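Long-range contact in outer membrane protein SusF (Bacteroides thetaiotaomicron, PDB 4FE9), which binds starch at the bacterial cell surface ahead of its transport into the periplasm, through three carbohydrate-binding modules carried on an elongated monomer: residues Met41-Leu54 against Asp85-Ser97. Sequence-based numbering, arbitrary orientation.
Sequences MDAATADSVEIAKL and DHVFKVALAQLDS. With EDO (1,2-ethanediol), chain D.
I51 and A52 both stand opposite F88, a beta bulge in an otherwise regular antiparallel pairing: I51 N donates to F88 O (2.9 Å), while F88 N returns its bond to A52 O, one residue further on. Both residues of the bulge are buried, I51 CG2 near V90 CG2 (3.9 Å) and L95 CD2. The F88 ring turns its edge, in plane, to L54 N. On the face that carries E50, V87 and K89, K53, its chain extended until a bend at chi4, brings NZ to D85 OD1 in a long, weak salt bridge (3.4 Å). Beyond the strands D47 O receives L92 N (2.7 Å) from above its carbonyl plane and a water that also accepts from A93 N, so D47 O holds L92 N directly and A93 N through the water. L92, with CG anti to its N (chi1 -175°), spreads CD2 tightly against A44 CB (3.3 Å) and CD1 against M41 SD (3.7 Å). Bent at chi2 and chi3, M41 lays CE beside the D96 carboxylate, whose OD1 bonds Q100. An alanine here in place of M41 would remove SD and CE, which would probably leave a gap between the loop and the helix beside L92 and D96. In this Ig-like N-terminal domain strand 48-57 runs between strands 27-33 and 87-91, while I51, A52, F88 and L95 pack on strand 111-122.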
ATOM      1  N   MET A  41       2.572  30.948   0.850  1.00 12.90           N
ATOM      2  CA  MET A  41       2.169  31.137  -0.548  1.00 12.68           C
ATOM      3  C   MET A  41       0.896  32.000  -0.605  1.00 13.89           C
ATOM      4  O   MET A  41       0.717  32.804  -1.527  1.00 14.13           O
ATOM      5  CB  MET A  41       1.925  29.792  -1.234  1.00 12.05           C
ATOM      6  CG  MET A  41       3.184  29.010  -1.550  1.00 11.13           C
ATOM      7  SD  MET A  41       4.313  29.986  -2.539  0.87 11.48           S
ATOM      8  CE  MET A  41       3.351  30.162  -4.053  1.00 17.11           C
ATOM      9  N   ASP A  42       0.004  31.817   0.366  1.00 13.54           N
ATOM     10  CA  ASP A  42      -1.233  32.626   0.410  1.00 14.18           C
ATOM     11  C   ASP A  42      -0.883  34.090   0.293  1.00 14.17           C
ATOM     12  O   ASP A  42      -1.536  34.831  -0.419  1.00 14.22           O
ATOM     13  CB  ASP A  42      -1.978  32.388   1.716  1.00 12.45           C
ATOM     14  CG  ASP A  42      -2.835  31.153   1.682  1.00 16.26           C
ATOM     15  OD1 ASP A  42      -3.238  30.714   0.576  1.00 12.04           O
ATOM     16  OD2 ASP A  42      -3.108  30.603   2.762  1.00 14.07           O
ATOM     17  N   ALA A  43       0.176  34.502   0.996  1.00 15.57           N
ATOM     18  CA  ALA A  43       0.511  35.918   1.149  1.00 16.27           C
ATOM     19  C   ALA A  43       1.564  36.397   0.135  1.00 18.76           C
ATOM     20  O   ALA A  43       1.995  37.556   0.177  1.00 18.62           O
ATOM     21  CB  ALA A  43       0.990  36.195   2.572  1.00 16.55           C
ATOM     22  N   ALA A  44       2.098  35.481  -0.658  1.00 19.99           N
ATOM     23  CA  ALA A  44       3.337  35.785  -1.393  1.00 22.52           C
ATOM     24  C   ALA A  44       3.015  36.749  -2.504  1.00 23.16           C
ATOM     25  O   ALA A  44       2.021  36.595  -3.179  1.00 24.53           O
ATOM     26  CB  ALA A  44       3.956  34.525  -1.960  1.00 22.37           C
ATOM     27  N   THR A  45       3.860  37.756  -2.672  1.00 25.40           N
ATOM     28  CA  THR A  45       3.632  38.794  -3.676  1.00 28.51           C
ATOM     29  C   THR A  45       4.612  38.747  -4.893  1.00 27.88           C
ATOM     30  O   THR A  45       4.271  39.185  -5.995  1.00 29.95           O
ATOM     31  CB  THR A  45       3.669  40.192  -3.039  1.00 27.98           C
ATOM     32  OG1 THR A  45       3.707  41.171  -4.080  1.00 36.33           O
ATOM     33  CG2 THR A  45       4.933  40.356  -2.120  1.00 28.00           C
ATOM     34  N   ALA A  46       5.826  38.263  -4.676  1.00 26.54           N
ATOM     35  CA  ALA A  46       6.857  38.336  -5.708  1.00 25.29           C
ATOM     36  C   ALA A  46       6.817  37.073  -6.579  1.00 24.46           C
ATOM     37  O   ALA A  46       6.386  36.026  -6.124  1.00 24.43           O
ATOM     38  CB  ALA A  46       8.239  38.518  -5.061  1.00 24.51           C
ATOM     39  N   ASP A  47       7.232  37.159  -7.839  1.00 22.42           N
ATOM     40  CA  ASP A  47       7.283  35.922  -8.633  1.00 22.45           C
ATOM     41  C   ASP A  47       8.642  35.207  -8.625  1.00 19.92           C
ATOM     42  O   ASP A  47       8.734  34.046  -8.983  1.00 19.04           O
ATOM     43  CB  ASP A  47       6.760  36.106 -10.048  1.00 23.05           C
ATOM     44  CG  ASP A  47       7.500  37.145 -10.799  1.00 28.70           C
ATOM     45  OD1 ASP A  47       6.840  37.906 -11.575  1.00 43.52           O
ATOM     46  OD2 ASP A  47       8.723  37.292 -10.554  1.00 42.69           O
ATOM     47  N   SER A  48       9.662  35.872  -8.111  1.00 19.06           N
ATOM     48  CA  SER A  48      10.910  35.188  -7.796  1.00 18.62           C
ATOM     49  C   SER A  48      11.342  35.490  -6.354  1.00 17.39           C
ATOM     50  O   SER A  48      10.985  36.532  -5.798  1.00 16.86           O
ATOM     51  CB  SER A  48      11.976  35.646  -8.757  1.00 19.79           C
ATOM     52  OG  SER A  48      12.331  36.977  -8.449  1.00 23.10           O
ATOM     53  N   VAL A  49      12.036  34.540  -5.724  1.00 15.71           N
ATOM     54  CA  VAL A  49      12.482  34.706  -4.339  1.00 13.80           C
ATOM     55  C   VAL A  49      13.965  34.402  -4.224  1.00 13.97           C
ATOM     56  O   VAL A  49      14.487  33.571  -4.957  1.00 11.25           O
ATOM     57  CB  VAL A  49      11.710  33.758  -3.390  1.00 13.49           C
ATOM     58  CG1 VAL A  49      10.248  34.262  -3.206  1.00 14.57           C
ATOM     59  CG2 VAL A  49      11.701  32.348  -3.951  1.00 10.78           C
ATOM     60  N   GLU A  50      14.619  35.038  -3.256  1.00 12.97           N
ATOM     61  CA  GLU A  50      16.006  34.772  -2.946  1.00 13.13           C
ATOM     62  C   GLU A  50      16.069  33.775  -1.861  1.00 13.68           C
ATOM     63  O   GLU A  50      15.726  34.085  -0.697  1.00 13.26           O
ATOM     64  CB  GLU A  50      16.670  36.050  -2.446  1.00 13.56           C
ATOM     65  CG  GLU A  50      16.117  37.302  -3.076  1.00 15.23           C
ATOM     66  CD  GLU A  50      17.038  38.534  -2.880  1.00 29.83           C
ATOM     67  OE1 GLU A  50      17.625  38.693  -1.783  1.00 29.77           O
ATOM     68  OE2 GLU A  50      17.116  39.370  -3.796  1.00 32.20           O
ATOM     69  N   ILE A  51      16.666  32.623  -2.145  1.00 12.19           N
ATOM     70  CA  ILE A  51      16.606  31.543  -1.179  1.00 10.44           C
ATOM     71  C   ILE A  51      17.926  31.265  -0.449  1.00  9.73           C
ATOM     72  O   ILE A  51      17.940  30.597   0.595  1.00  7.92           O
ATOM     73  CB  ILE A  51      16.004  30.265  -1.779  1.00 10.88           C
ATOM     74  CG1 ILE A  51      16.879  29.740  -2.909  1.00 10.87           C
ATOM     75  CG2 ILE A  51      14.599  30.540  -2.291  1.00 11.45           C
ATOM     76  CD1 ILE A  51      16.448  28.345  -3.400  1.00 16.35           C
ATOM     77  N   ALA A  52      19.027  31.786  -0.985  1.00  8.91           N
ATOM     78  CA  ALA A  52      20.319  31.553  -0.402  1.00  9.11           C
ATOM     79  C   ALA A  52      21.329  32.584  -0.909  1.00 10.38           C
ATOM     80  O   ALA A  52      21.066  33.306  -1.884  1.00 10.87           O
ATOM     81  CB  ALA A  52      20.800  30.115  -0.683  1.00  9.72           C
ATOM     82  N   LYS A  53      22.451  32.697  -0.211  1.00 11.60           N
ATOM     83  CA  LYS A  53      23.484  33.670  -0.572  1.00 12.98           C
ATOM     84  C   LYS A  53      24.838  33.050  -0.268  1.00 13.37           C
ATOM     85  O   LYS A  53      24.971  32.331   0.703  1.00 12.43           O
ATOM     86  CB  LYS A  53      23.293  34.958   0.235  1.00 13.68           C
ATOM     87  CG  LYS A  53      24.267  36.083  -0.092  1.00 18.34           C
ATOM     88  CD  LYS A  53      23.965  37.330   0.801  1.00 27.97           C
ATOM     89  CE  LYS A  53      24.991  38.465   0.578  1.00 31.22           C
ATOM     90  NZ  LYS A  53      25.466  38.478  -0.816  1.00 31.25           N
ATOM     91  N   LEU A  54      25.797  33.202  -1.190  1.00 13.92           N
ATOM     92  CA  LEU A  54      27.187  32.890  -0.886  1.00 15.19           C
ATOM     93  C   LEU A  54      27.820  34.036  -0.136  1.00 15.78           C
ATOM     94  O   LEU A  54      27.894  35.142  -0.641  1.00 16.53           O
ATOM     95  CB  LEU A  54      27.993  32.615  -2.173  1.00 15.85           C
ATOM     96  CG  LEU A  54      29.499  32.474  -1.930  1.00 16.48           C
ATOM     97  CD1 LEU A  54      29.751  31.242  -1.089  1.00 14.08           C
ATOM     98  CD2 LEU A  54      30.232  32.383  -3.235  1.00 24.79           C
ATOM     99  N   ASP A  85      25.905  39.647  -6.915  1.00 23.91           N
ATOM    100  CA  ASP A  85      26.271  39.562  -5.518  1.00 23.88           C
ATOM    101  C   ASP A  85      26.123  38.139  -4.948  1.00 21.49           C
ATOM    102  O   ASP A  85      26.156  37.943  -3.735  1.00 21.90           O
ATOM    103  CB  ASP A  85      25.415  40.528  -4.702  1.00 24.61           C
ATOM    104  CG  ASP A  85      26.251  41.415  -3.810  1.00 32.42           C
ATOM    105  OD1 ASP A  85      26.739  40.915  -2.751  1.00 49.01           O
ATOM    106  OD2 ASP A  85      26.593  42.538  -4.265  1.00 47.37           O
ATOM    107  N   HIS A  86      25.978  37.160  -5.832  1.00 19.24           N
ATOM    108  CA  HIS A  86      25.952  35.751  -5.430  1.00 17.07           C
ATOM    109  C   HIS A  86      24.764  35.441  -4.509  1.00 15.48           C
ATOM    110  O   HIS A  86      24.834  34.552  -3.670  1.00 14.59           O
ATOM    111  CB  HIS A  86      27.297  35.333  -4.794  1.00 17.01           C
ATOM    112  CG  HIS A  86      28.470  35.486  -5.716  1.00 21.84           C
ATOM    113  ND1 HIS A  86      29.388  36.506  -5.586  1.00 28.30           N
ATOM    114  CD2 HIS A  86      28.803  34.825  -6.857  1.00 26.97           C
ATOM    115  CE1 HIS A  86      30.262  36.441  -6.577  1.00 35.15           C
ATOM    116  NE2 HIS A  86      29.909  35.452  -7.381  1.00 29.39           N
ATOM    117  N   VAL A  87      23.625  36.041  -4.826  1.00 13.87           N
ATOM    118  CA  VAL A  87      22.342  35.601  -4.289  1.00 12.77           C
ATOM    119  C   VAL A  87      21.628  34.675  -5.270  1.00 11.24           C
ATOM    120  O   VAL A  87      21.677  34.892  -6.465  1.00 13.16           O
ATOM    121  CB  VAL A  87      21.422  36.822  -3.950  1.00 11.96           C
ATOM    122  CG1 VAL A  87      20.118  36.352  -3.365  1.00 12.87           C
ATOM    123  CG2 VAL A  87      22.127  37.747  -2.994  1.00 10.49           C
ATOM    124  N   PHE A  88      21.126  33.557  -4.757  1.00 10.51           N
ATOM    125  CA  PHE A  88      20.453  32.531  -5.562  1.00 10.60           C
ATOM    126  C   PHE A  88      18.953  32.745  -5.589  1.00 11.25           C
ATOM    127  O   PHE A  88      18.304  32.914  -4.530  1.00 11.05           O
ATOM    128  CB  PHE A  88      20.793  31.132  -5.027  1.00  9.48           C
ATOM    129  CG  PHE A  88      22.252  30.818  -5.081  1.00  9.72           C
ATOM    130  CD1 PHE A  88      22.799  30.217  -6.226  1.00 21.03           C
ATOM    131  CD2 PHE A  88      23.121  31.353  -4.142  1.00 13.05           C
ATOM    132  CE1 PHE A  88      24.181  30.065  -6.363  1.00 20.26           C
ATOM    133  CE2 PHE A  88      24.507  31.194  -4.266  1.00 17.65           C
ATOM    134  CZ  PHE A  88      25.032  30.558  -5.384  1.00 18.35           C
ATOM    135  N   LYS A  89      18.415  32.864  -6.798  1.00 11.81           N
ATOM    136  CA  LYS A  89      16.983  33.170  -7.010  1.00 11.69           C
ATOM    137  C   LYS A  89      16.289  32.011  -7.719  1.00 12.76           C
ATOM    138  O   LYS A  89      16.871  31.389  -8.639  1.00 11.08           O
ATOM    139  CB  LYS A  89      16.847  34.415  -7.871  1.00 11.52           C
ATOM    140  CG  LYS A  89      17.282  35.702  -7.217  1.00 15.24           C
ATOM    141  CD  LYS A  89      16.650  36.872  -7.944  1.00 29.73           C
ATOM    142  CE  LYS A  89      17.484  38.119  -7.791  1.00 42.04           C
ATOM    143  NZ  LYS A  89      16.671  39.362  -7.942  1.00 47.50           N
ATOM    144  N   VAL A  90      15.022  31.767  -7.361  1.00 11.08           N
ATOM    145  CA  VAL A  90      14.196  30.829  -8.078  1.00 10.83           C
ATOM    146  C   VAL A  90      12.834  31.470  -8.327  1.00 12.75           C
ATOM    147  O   VAL A  90      12.445  32.410  -7.623  1.00 10.36           O
ATOM    148  CB  VAL A  90      14.001  29.491  -7.296  1.00 10.03           C
ATOM    149  CG1 VAL A  90      15.343  28.732  -7.182  1.00 12.99           C
ATOM    150  CG2 VAL A  90      13.406  29.755  -5.896  1.00 12.47           C
ATOM    151  N   ALA A  91      12.102  30.951  -9.314  1.00 11.14           N
ATOM    152  CA  ALA A  91      10.721  31.376  -9.530  1.00 12.63           C
ATOM    153  C   ALA A  91       9.848  30.781  -8.418  1.00 12.39           C
ATOM    154  O   ALA A  91       9.933  29.598  -8.131  1.00 11.49           O
ATOM    155  CB  ALA A  91      10.190  30.888 -10.975  1.00 12.25           C
ATOM    156  N   LEU A  92       9.097  31.635  -7.738  1.00 12.73           N
ATOM    157  CA  LEU A  92       8.272  31.183  -6.619  1.00 13.97           C
ATOM    158  C   LEU A  92       7.351  30.023  -7.025  1.00 12.69           C
ATOM    159  O   LEU A  92       7.202  29.035  -6.295  1.00 12.81           O
ATOM    160  CB  LEU A  92       7.445  32.350  -6.057  1.00 13.24           C
ATOM    161  CG  LEU A  92       6.638  31.999  -4.795  1.00 16.49           C
ATOM    162  CD1 LEU A  92       7.512  31.340  -3.762  1.00 17.72           C
ATOM    163  CD2 LEU A  92       5.975  33.218  -4.207  1.00 20.72           C
ATOM    164  N   ALA A  93       6.711  30.145  -8.175  1.00 14.56           N
ATOM    165  CA  ALA A  93       5.775  29.084  -8.604  1.00 14.01           C
ATOM    166  C   ALA A  93       6.489  27.730  -8.710  1.00 14.09           C
ATOM    167  O   ALA A  93       5.912  26.696  -8.397  1.00 13.59           O
ATOM    168  CB  ALA A  93       5.129  29.453  -9.922  1.00 16.31           C
ATOM    169  N   GLN A  94       7.761  27.723  -9.122  1.00 12.68           N
ATOM    170  CA  GLN A  94       8.439  26.433  -9.300  1.00 13.08           C
ATOM    171  C   GLN A  94       8.972  25.915  -7.983  1.00 12.12           C
ATOM    172  O   GLN A  94       9.046  24.720  -7.784  1.00 12.23           O
ATOM    173  CB  GLN A  94       9.569  26.533 -10.301  1.00 13.03           C
ATOM    174  CG  GLN A  94       9.109  27.048 -11.608  1.00 17.95           C
ATOM    175  CD  GLN A  94      10.202  27.062 -12.643  1.00 28.18           C
ATOM    176  OE1 GLN A  94      11.265  27.640 -12.435  1.00 20.91           O
ATOM    177  NE2 GLN A  94       9.924  26.473 -13.797  1.00 33.44           N
ATOM    178  N   LEU A  95       9.312  26.827  -7.067  1.00 10.53           N
ATOM    179  CA  LEU A  95       9.703  26.422  -5.717  1.00 10.75           C
ATOM    180  C   LEU A  95       8.504  25.762  -5.001  1.00  9.36           C
ATOM    181  O   LEU A  95       8.629  24.712  -4.397  1.00 11.09           O
ATOM    182  CB  LEU A  95      10.177  27.634  -4.919  1.00  9.31           C
ATOM    183  CG  LEU A  95      10.656  27.342  -3.482  1.00 11.58           C
ATOM    184  CD1 LEU A  95      11.816  26.338  -3.461  1.00 14.08           C
ATOM    185  CD2 LEU A  95      11.094  28.660  -2.819  1.00 12.30           C
ATOM    186  N   ASP A  96       7.356  26.388  -5.133  1.00 10.11           N
ATOM    187  CA  ASP A  96       6.091  25.855  -4.605  1.00 10.85           C
ATOM    188  C   ASP A  96       5.777  24.484  -5.212  1.00  9.76           C
ATOM    189  O   ASP A  96       5.628  23.522  -4.499  1.00 10.14           O
ATOM    190  CB  ASP A  96       4.973  26.891  -4.876  1.00 10.23           C
ATOM    191  CG  ASP A  96       3.599  26.466  -4.318  1.00 13.01           C
ATOM    192  OD1 ASP A  96       3.533  25.793  -3.263  1.00 12.87           O
ATOM    193  OD2 ASP A  96       2.585  26.774  -4.978  1.00 19.25           O
ATOM    194  N   SER A  97       5.899  24.373  -6.536  1.00 11.87           N
ATOM    195  CA  SER A  97       5.753  23.080  -7.232  0.50 11.87           C
ATOM    196  C   SER A  97       6.722  22.028  -6.720  1.00 11.84           C
ATOM    197  O   SER A  97       6.368  20.864  -6.529  1.00 11.58           O
ATOM    198  CB  SER A  97       5.947  23.267  -8.753  0.50 12.40           C
ATOM    199  OG  SER A  97       4.817  23.894  -9.318  0.50 11.56           O
TER
HETATM  200  C1  EDO D 509      -1.873  30.985   6.995  1.00 16.62           C
HETATM  201  O1  EDO D 509      -2.686  29.795   6.993  1.00 22.84           O
HETATM  202  C2  EDO D 509      -1.868  31.584   5.596  1.00 17.58           C
HETATM  203  O2  EDO D 509      -3.198  31.526   5.023  1.00 22.01           O
HETATM  204  O   HOH W   1       6.776  32.473  -9.942  1.00 15.60           O